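Local coordinates for aminopeptidase C (Lactobacillus rhamnosus, PDB 4K7C), which probably removes residues from the N termini of peptides as a cysteine aminopeptidase of the papain-like C1 family, at residues 60-65 / 75-80; 261-266 / 299-304. All coordinates share one frame; numbering follows the deposited sequence.

Contact 1 (60-65 / 75-80); sequences AVSNQK and ALNTMR. With GOL (glycerol), chain F.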
ATOM      1  N   ALA A  60      11.148 -10.514 -23.921  1.00 20.48           N
ATOM      2  CA  ALA A  60      10.387 -10.397 -22.710  1.00 21.10           C
ATOM      3  C   ALA A  60       9.354 -11.506 -22.593  1.00 18.13           C
ATOM      4  O   ALA A  60       8.817 -12.037 -23.600  1.00 18.92           O
ATOM      5  CB  ALA A  60       9.734  -9.007 -22.594  1.00 19.88           C
ATOM      6  N   VAL A  61       9.088 -11.891 -21.327  1.00 18.31           N
ATOM      7  CA  VAL A  61       8.082 -12.924 -21.039  1.00 16.51           C
ATOM      8  C   VAL A  61       6.616 -12.492 -21.103  1.00 17.20           C
ATOM      9  O   VAL A  61       6.258 -11.285 -21.060  1.00 17.16           O
ATOM     10  CB  VAL A  61       8.354 -13.590 -19.649  1.00 15.89           C
ATOM     11  CG1 VAL A  61       9.827 -14.103 -19.550  1.00 17.11           C
ATOM     12  CG2 VAL A  61       8.108 -12.616 -18.505  1.00 18.80           C
ATOM     13  N   SER A  62       5.761 -13.503 -21.236  1.00 17.95           N
ATOM     14  CA  SER A  62       4.319 -13.334 -21.195  0.50 17.27           C
ATOM     15  C   SER A  62       3.844 -13.719 -19.762  1.00 17.71           C
ATOM     16  O   SER A  62       4.653 -14.148 -18.901  1.00 17.07           O
ATOM     17  CB  SER A  62       3.655 -14.232 -22.283  0.50 17.67           C
ATOM     18  OG  SER A  62       4.095 -15.570 -22.193  0.50 15.80           O
ATOM     19  N   ASN A  63       2.562 -13.570 -19.489  1.00 16.63           N
ATOM     20  CA  ASN A  63       2.002 -13.785 -18.162  1.00 17.47           C
ATOM     21  C   ASN A  63       0.582 -14.286 -18.285  1.00 18.08           C
ATOM     22  O   ASN A  63      -0.330 -13.558 -18.740  1.00 18.99           O
ATOM     23  CB  ASN A  63       1.982 -12.460 -17.371  1.00 19.38           C
ATOM     24  CG  ASN A  63       1.605 -12.671 -15.924  1.00 17.43           C
ATOM     25  OD1 ASN A  63       1.210 -13.755 -15.513  1.00 20.23           O
ATOM     26  ND2 ASN A  63       1.712 -11.614 -15.146  1.00 21.30           N
ATOM     27  N   GLN A  64       0.390 -15.544 -17.904  1.00 18.80           N
ATOM     28  CA  GLN A  64      -0.897 -16.230 -17.927  1.00 18.36           C
ATOM     29  C   GLN A  64      -1.865 -15.847 -16.828  1.00 17.96           C
ATOM     30  O   GLN A  64      -3.057 -16.165 -16.891  1.00 16.98           O
ATOM     31  CB  GLN A  64      -0.623 -17.738 -17.914  1.00 18.29           C
ATOM     32  CG  GLN A  64      -0.261 -18.308 -16.541  1.00 19.91           C
ATOM     33  CD  GLN A  64       0.329 -19.657 -16.647  1.00 19.55           C
ATOM     34  OE1 GLN A  64       1.327 -19.874 -17.342  1.00 22.76           O
ATOM     35  NE2 GLN A  64      -0.345 -20.604 -16.062  1.00 21.96           N
ATOM     36  N   LYS A  65      -1.364 -15.138 -15.826  1.00 18.42           N
ATOM     37  CA  LYS A  65      -2.189 -14.704 -14.710  1.00 17.27           C
ATOM     38  C   LYS A  65      -2.863 -15.860 -14.006  1.00 18.10           C
ATOM     39  O   LYS A  65      -2.254 -16.939 -13.909  1.00 16.95           O
ATOM     40  CB  LYS A  65      -3.094 -13.568 -15.180  1.00 18.95           C
ATOM     41  CG  LYS A  65      -2.211 -12.426 -15.650  1.00 20.14           C
ATOM     42  CD  LYS A  65      -2.987 -11.139 -15.847  1.00 24.65           C
ATOM     43  CE  LYS A  65      -2.071  -9.976 -16.246  1.00 28.74           C
ATOM     44  NZ  LYS A  65      -2.851  -8.760 -16.635  1.00 29.47           N
ATOM     45  N   ALA A  75       3.786 -23.083 -25.746  1.00 15.92           N
ATOM     46  CA  ALA A  75       3.774 -23.398 -27.202  1.00 17.24           C
ATOM     47  C   ALA A  75       3.819 -22.104 -27.979  1.00 15.90           C
ATOM     48  O   ALA A  75       4.609 -21.967 -28.937  1.00 17.68           O
ATOM     49  CB  ALA A  75       2.581 -24.198 -27.587  1.00 19.11           C
ATOM     50  N   LEU A  76       2.918 -21.154 -27.651  1.00 15.62           N
ATOM     51  CA  LEU A  76       2.896 -19.906 -28.377  1.00 16.20           C
ATOM     52  C   LEU A  76       4.222 -19.117 -28.228  1.00 17.46           C
ATOM     53  O   LEU A  76       4.614 -18.353 -29.097  1.00 16.28           O
ATOM     54  CB  LEU A  76       1.686 -19.046 -27.955  1.00 16.58           C
ATOM     55  CG  LEU A  76       0.307 -19.657 -28.330  1.00 20.85           C
ATOM     56  CD1 LEU A  76      -0.878 -18.907 -27.687  1.00 18.30           C
ATOM     57  CD2 LEU A  76       0.107 -19.730 -29.826  1.00 22.39           C
ATOM     58  N   ASN A  77       4.929 -19.340 -27.120  1.00 17.21           N
ATOM     59  CA  ASN A  77       6.227 -18.748 -26.948  1.00 17.22           C
ATOM     60  C   ASN A  77       7.195 -19.244 -28.021  1.00 18.61           C
ATOM     61  O   ASN A  77       7.896 -18.457 -28.646  1.00 19.14           O
ATOM     62  CB  ASN A  77       6.835 -19.044 -25.553  1.00 15.44           C
ATOM     63  CG  ASN A  77       6.272 -18.138 -24.455  1.00 16.17           C
ATOM     64  OD1 ASN A  77       5.761 -17.044 -24.717  1.00 16.80           O
ATOM     65  ND2 ASN A  77       6.411 -18.599 -23.168  1.00 16.32           N
ATOM     66  N   THR A  78       7.203 -20.526 -28.255  1.00 19.38           N
ATOM     67  CA  THR A  78       8.105 -21.142 -29.268  1.00 17.81           C
ATOM     68  C   THR A  78       7.815 -20.511 -30.644  1.00 19.43           C
ATOM     69  O   THR A  78       8.740 -20.093 -31.325  1.00 18.46           O
ATOM     70  CB  THR A  78       8.095 -22.672 -29.360  1.00 17.29           C
ATOM     71  OG1 THR A  78       6.838 -23.222 -29.744  1.00 16.27           O
ATOM     72  CG2 THR A  78       8.547 -23.283 -27.959  1.00 18.56           C
HETATM   73  N   MSE A  79       6.548 -20.322 -30.935  1.00 18.56           N
HETATM   74  CA  MSE A  79       6.124 -19.776 -32.283  1.00 20.14           C
HETATM   75  C   MSE A  79       6.458 -18.317 -32.382  1.00 21.07           C
HETATM   76  O   MSE A  79       7.036 -17.870 -33.354  1.00 19.46           O
HETATM   77  CB  MSE A  79       4.612 -20.012 -32.344  1.00 20.33           C
HETATM   78  CG  MSE A  79       4.297 -21.446 -32.552  1.00 18.56           C
HETATM   79 SE   MSE A  79       2.375 -21.738 -32.574  1.00 25.36          SE
HETATM   80  CE  MSE A  79       2.601 -23.629 -32.437  1.00 28.37           C
ATOM     81  N   ARG A  80       6.157 -17.547 -31.330  1.00 19.72           N
ATOM     82  CA  ARG A  80       6.358 -16.085 -31.381  1.00 18.30           C
ATOM     83  C   ARG A  80       7.823 -15.720 -31.372  1.00 20.01           C
ATOM     84  O   ARG A  80       8.168 -14.653 -31.890  1.00 18.90           O
ATOM     85  CB  ARG A  80       5.648 -15.358 -30.235  1.00 20.50           C
ATOM     86  CG  ARG A  80       6.412 -15.365 -28.902  1.00 21.23           C
ATOM     87  CD  ARG A  80       5.412 -15.051 -27.804  1.00 19.90           C
ATOM     88  NE  ARG A  80       6.006 -15.041 -26.465  1.00 19.20           N
ATOM     89  CZ  ARG A  80       6.495 -13.972 -25.859  1.00 19.62           C
ATOM     90  NH1 ARG A  80       6.376 -12.764 -26.407  1.00 19.11           N
ATOM     91  NH2 ARG A  80       7.010 -14.111 -24.635  1.00 18.40           N
TER
HETATM   92  C1  GOL F 505       4.608  -8.738 -22.432  1.00 43.09           C
HETATM   93  O1  GOL F 505       4.447  -7.386 -22.007  1.00 50.42           O
HETATM   94  C2  GOL F 505       5.435  -8.789 -23.724  1.00 39.21           C
HETATM   95  O2  GOL F 505       4.665  -8.346 -24.867  1.00 40.06           O
HETATM   96  C3  GOL F 505       5.866 -10.227 -24.034  1.00 31.75           C
HETATM   97  O3  GOL F 505       6.757 -10.129 -25.138  1.00 31.79           O
HETATM   98  O   HOH W   1       6.689 -16.233 -21.403  1.00 19.02           O
HETATM   99  O   HOH W   2       2.924 -16.689 -24.901  1.00 22.44           O

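Contact 2 (261-266 / 299-304); sequences QSIINA and DTFKDL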
ATOM      1  N   GLN A 261       7.705 -34.016 -32.391  1.00 20.14           N
ATOM      2  CA  GLN A 261       7.398 -35.187 -31.609  1.00 19.83           C
ATOM      3  C   GLN A 261       7.506 -34.864 -30.085  1.00 18.40           C
ATOM      4  O   GLN A 261       8.521 -34.383 -29.620  1.00 20.29           O
ATOM      5  CB  GLN A 261       8.330 -36.301 -31.993  1.00 19.52           C
ATOM      6  CG  GLN A 261       8.133 -37.613 -31.266  1.00 20.16           C
ATOM      7  CD  GLN A 261       6.783 -38.184 -31.504  1.00 21.80           C
ATOM      8  OE1 GLN A 261       6.376 -38.415 -32.667  1.00 22.89           O
ATOM      9  NE2 GLN A 261       6.088 -38.476 -30.462  1.00 19.73           N
ATOM     10  N   SER A 262       6.469 -35.255 -29.386  1.00 19.12           N
ATOM     11  CA  SER A 262       6.447 -35.261 -27.936  1.00 19.07           C
ATOM     12  C   SER A 262       7.290 -36.424 -27.474  1.00 19.73           C
ATOM     13  O   SER A 262       7.026 -37.560 -27.843  1.00 20.57           O
ATOM     14  CB  SER A 262       5.050 -35.337 -27.402  1.00 23.26           C
ATOM     15  OG  SER A 262       5.099 -35.455 -25.966  1.00 23.07           O
ATOM     16  N   ILE A 263       8.293 -36.113 -26.685  1.00 18.65           N
ATOM     17  CA  ILE A 263       9.204 -37.098 -26.078  1.00 20.76           C
ATOM     18  C   ILE A 263       9.011 -37.063 -24.587  1.00 21.65           C
ATOM     19  O   ILE A 263       8.952 -35.948 -24.011  1.00 19.10           O
ATOM     20  CB  ILE A 263      10.615 -36.762 -26.523  1.00 24.29           C
ATOM     21  CG1 ILE A 263      10.662 -36.995 -28.079  1.00 29.37           C
ATOM     22  CG2 ILE A 263      11.616 -37.675 -25.868  1.00 20.95           C
ATOM     23  CD1 ILE A 263      11.905 -36.544 -28.695  1.00 34.31           C
ATOM     24  N   ILE A 264       8.885 -38.250 -23.978  1.00 18.17           N
ATOM     25  CA  ILE A 264       8.764 -38.324 -22.495  1.00 19.68           C
ATOM     26  C   ILE A 264       9.909 -39.107 -21.934  1.00 19.99           C
ATOM     27  O   ILE A 264      10.603 -39.814 -22.679  1.00 17.40           O
ATOM     28  CB  ILE A 264       7.410 -38.880 -22.025  1.00 20.34           C
ATOM     29  CG1 ILE A 264       7.151 -40.333 -22.463  1.00 20.65           C
ATOM     30  CG2 ILE A 264       6.323 -37.953 -22.459  1.00 22.47           C
ATOM     31  CD1 ILE A 264       5.896 -41.002 -21.931  1.00 21.46           C
ATOM     32  N   ASN A 265      10.124 -38.970 -20.607  1.00 18.52           N
ATOM     33  CA  ASN A 265      11.052 -39.806 -19.873  1.00 20.19           C
ATOM     34  C   ASN A 265      10.302 -40.246 -18.637  1.00 19.61           C
ATOM     35  O   ASN A 265      10.238 -39.497 -17.639  1.00 22.33           O
ATOM     36  CB  ASN A 265      12.305 -39.058 -19.480  1.00 22.54           C
ATOM     37  CG  ASN A 265      13.203 -39.880 -18.640  1.00 21.17           C
ATOM     38  OD1 ASN A 265      13.518 -39.544 -17.501  1.00 21.68           O
ATOM     39  ND2 ASN A 265      13.667 -41.013 -19.218  1.00 20.21           N
ATOM     40  N   ALA A 266       9.685 -41.416 -18.719  1.00 18.55           N
ATOM     41  CA  ALA A 266       8.921 -41.971 -17.661  1.00 20.63           C
ATOM     42  C   ALA A 266       9.512 -43.398 -17.393  1.00 20.39           C
ATOM     43  O   ALA A 266       9.188 -44.366 -18.112  1.00 23.79           O
ATOM     44  CB  ALA A 266       7.509 -41.988 -18.060  1.00 18.71           C
ATOM     45  N   ASP A 299      19.361 -39.683 -20.846  1.00 22.28           N
ATOM     46  CA  ASP A 299      20.512 -39.140 -21.609  1.00 23.73           C
ATOM     47  C   ASP A 299      20.175 -38.728 -23.067  1.00 22.35           C
ATOM     48  O   ASP A 299      20.609 -37.676 -23.566  1.00 22.69           O
ATOM     49  CB  ASP A 299      21.672 -40.181 -21.616  1.00 24.89           C
ATOM     50  CG  ASP A 299      22.324 -40.322 -20.223  1.00 33.93           C
ATOM     51  OD1 ASP A 299      22.307 -39.366 -19.433  1.00 28.55           O
ATOM     52  OD2 ASP A 299      22.836 -41.391 -19.941  1.00 36.99           O
ATOM     53  N   THR A 300      19.436 -39.609 -23.739  1.00 22.37           N
ATOM     54  CA  THR A 300      19.001 -39.417 -25.154  1.00 22.85           C
ATOM     55  C   THR A 300      18.027 -38.213 -25.220  1.00 21.66           C
ATOM     56  O   THR A 300      18.176 -37.303 -26.035  1.00 22.75           O
ATOM     57  CB  THR A 300      18.263 -40.665 -25.670  1.00 21.75           C
ATOM     58  OG1 THR A 300      19.066 -41.884 -25.528  1.00 25.30           O
ATOM     59  CG2 THR A 300      17.840 -40.500 -27.114  1.00 20.44           C
ATOM     60  N   PHE A 301      17.136 -38.168 -24.238  1.00 20.31           N
ATOM     61  CA  PHE A 301      16.142 -37.070 -24.103  1.00 22.32           C
ATOM     62  C   PHE A 301      16.906 -35.765 -24.019  1.00 23.99           C
ATOM     63  O   PHE A 301      16.617 -34.791 -24.763  1.00 22.69           O
ATOM     64  CB  PHE A 301      15.346 -37.420 -22.788  1.00 24.86           C
ATOM     65  CG  PHE A 301      14.247 -36.512 -22.407  1.00 21.06           C
ATOM     66  CD1 PHE A 301      12.921 -36.959 -22.470  1.00 19.93           C
ATOM     67  CD2 PHE A 301      14.519 -35.317 -21.752  1.00 23.36           C
ATOM     68  CE1 PHE A 301      11.876 -36.198 -22.011  1.00 21.18           C
ATOM     69  CE2 PHE A 301      13.475 -34.517 -21.332  1.00 21.25           C
ATOM     70  CZ  PHE A 301      12.150 -34.944 -21.402  1.00 21.67           C
ATOM     71  N   LYS A 302      17.842 -35.692 -23.058  1.00 22.63           N
ATOM     72  CA  LYS A 302      18.601 -34.453 -22.874  1.00 22.86           C
ATOM     73  C   LYS A 302      19.476 -34.090 -24.083  1.00 22.72           C
ATOM     74  O   LYS A 302      19.629 -32.912 -24.457  1.00 19.49           O
ATOM     75  CB  LYS A 302      19.474 -34.550 -21.612  1.00 22.22           C
ATOM     76  CG  LYS A 302      18.721 -34.322 -20.345  1.00 23.63           C
ATOM     77  CD  LYS A 302      19.390 -34.922 -19.095  1.00 25.48           C
ATOM     78  CE  LYS A 302      20.662 -34.222 -18.759  1.00 21.74           C
ATOM     79  NZ  LYS A 302      21.438 -34.822 -17.659  1.00 21.48           N
ATOM     80  N   ASP A 303      20.140 -35.095 -24.673  1.00 21.11           N
ATOM     81  CA  ASP A 303      20.965 -34.814 -25.885  1.00 21.67           C
ATOM     82  C   ASP A 303      20.191 -34.233 -27.040  1.00 19.70           C
ATOM     83  O   ASP A 303      20.672 -33.348 -27.685  1.00 19.93           O
ATOM     84  CB  ASP A 303      21.650 -36.076 -26.360  1.00 23.76           C
ATOM     85  CG  ASP A 303      22.815 -36.484 -25.443  1.00 31.57           C
ATOM     86  OD1 ASP A 303      23.323 -35.645 -24.653  1.00 34.80           O
ATOM     87  OD2 ASP A 303      23.241 -37.652 -25.585  1.00 35.77           O
ATOM     88  N   LEU A 304      18.934 -34.682 -27.231  1.00 19.57           N
ATOM     89  CA  LEU A 304      18.031 -34.053 -28.211  1.00 21.10           C
ATOM     90  C   LEU A 304      17.688 -32.634 -27.921  1.00 22.24           C
ATOM     91  O   LEU A 304      17.726 -31.785 -28.797  1.00 22.88           O
ATOM     92  CB  LEU A 304      16.719 -34.838 -28.332  1.00 20.86           C
ATOM     93  CG  LEU A 304      16.853 -36.295 -28.825  1.00 22.16           C
ATOM     94  CD1 LEU A 304      15.619 -37.048 -28.646  1.00 23.05           C
ATOM     95  CD2 LEU A 304      17.279 -36.376 -30.288  1.00 25.52           C
TER

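Contact 1 (60-65 / 75-80)
Arg80 NH2 reaches across to the carbonyl oxygen Ala60 O at 2.9 Å with an N-H...O angle of 155°; the nitrogen lies in the carbonyl plane, while the oxygen sits 18° out of the guanidinium plane. A second grip fixes the same group from its own helix. Arg80 NE donates to Asn77 OD1 at 2.7 Å, close to the guanidinium plane, and a weak bond from NH2 to that oxygen adds to it. With CG set between the backbone N and the carbonyl carbon (chi1 81°) and the chain extended from there to NE, Arg80 brings its flat end back alongside Asn77, one turn earlier. Ser62 CB lies over one guanidinium face. Two waters join Ser62 to Asn77: one accepts from Ser62 N at 2.9 Å and from Asn77 ND2 at 3.0 Å, and the other donates to Asn77 OD1 at 2.9 Å while bonding to Ser62 OG. At the guanidinium edge, Arg80 NH1 donates at 2.9 Å to O3 of a glycerol that probably came from the crystallisation liquor. NH1 also bonds to Phe92 O, and NH2 forms a salt bridge with Glu384. A leucine in place of Arg80 would probably leave Ala60 O without this donor and Glu384 without this salt-bridge partner, and would set the Asn77 amide freer to turn. The chemistry thus implies a mostly polar, partly hydrated junction in which one cation ties the preceding loop to helix 70-87, whose first residue, Cys70, probably corresponds to the papain-family nucleophile.

Contact 2 (261-266 / 299-304)
In this papain-like fold, strand 260-264 packs against helix 298-310 through an apolar layer centred on Phe301; the axes of segments 261-264 and 299-304 pass 9.5 Å apart, at 138° between N-to-C directions. The Phe301 ring points its CD1-CE1 side at the strand end. Phe301 CE1 lies 3.5 Å from Ile264 C, a backbone carbon near the ring plane, so the edge abuts the peptide between Ile264 and Asn265. Extension of CG anti to the backbone N (chi1 -178°) carries the ring out from the helix to this position. Two side chains flank that edge: Ile263 CG2 meets Phe301 CD1 at 3.7 Å, and Asn265 CB approaches the same CD1 at 3.7 Å. Farther along the helix, methyl meets methyl, Ile263 CD1 to Leu304 CD1 at 3.7 Å, the two side chains crossing at about a right angle. The Asn265 side chain meets the ring through CB; its amide turns elsewhere, ND2 donating to Leu296 O and OD1 accepting from Lys351 NZ. No hydrogen bond spans the two segments. Strand 260-264 runs between parallel strand 293-295 and antiparallel strand 408-414, while Phe301 also touches Val408 and Val411 of the latter and Phe404 of helix 401-407.

How the contacts relate
From the N terminus, the chain passes strand 54-55 and enters the loop holding 60-65; contact 1 closes a short connection, with nine residues between its segments, when helix 70-87 brings 75-80 alongside. A series of helices, the antiparallel pair 226-231/237-243 and helix 245-253 follow before strand 260-264 opens contact 2, which closes after 32 intervening residues on helix 298-310. The two loops come in series, neither nesting nor crossing. The centres of contact 1 and contact 2 lie about 22 Å apart. The nearest atoms of contact 1 and contact 2 are about 11 Å apart, without touching. Contact 1 joins a loop to a helix by an arginine hydrogen bond and bridging waters, whereas contact 2 seats a helix on strands through apolar side chains.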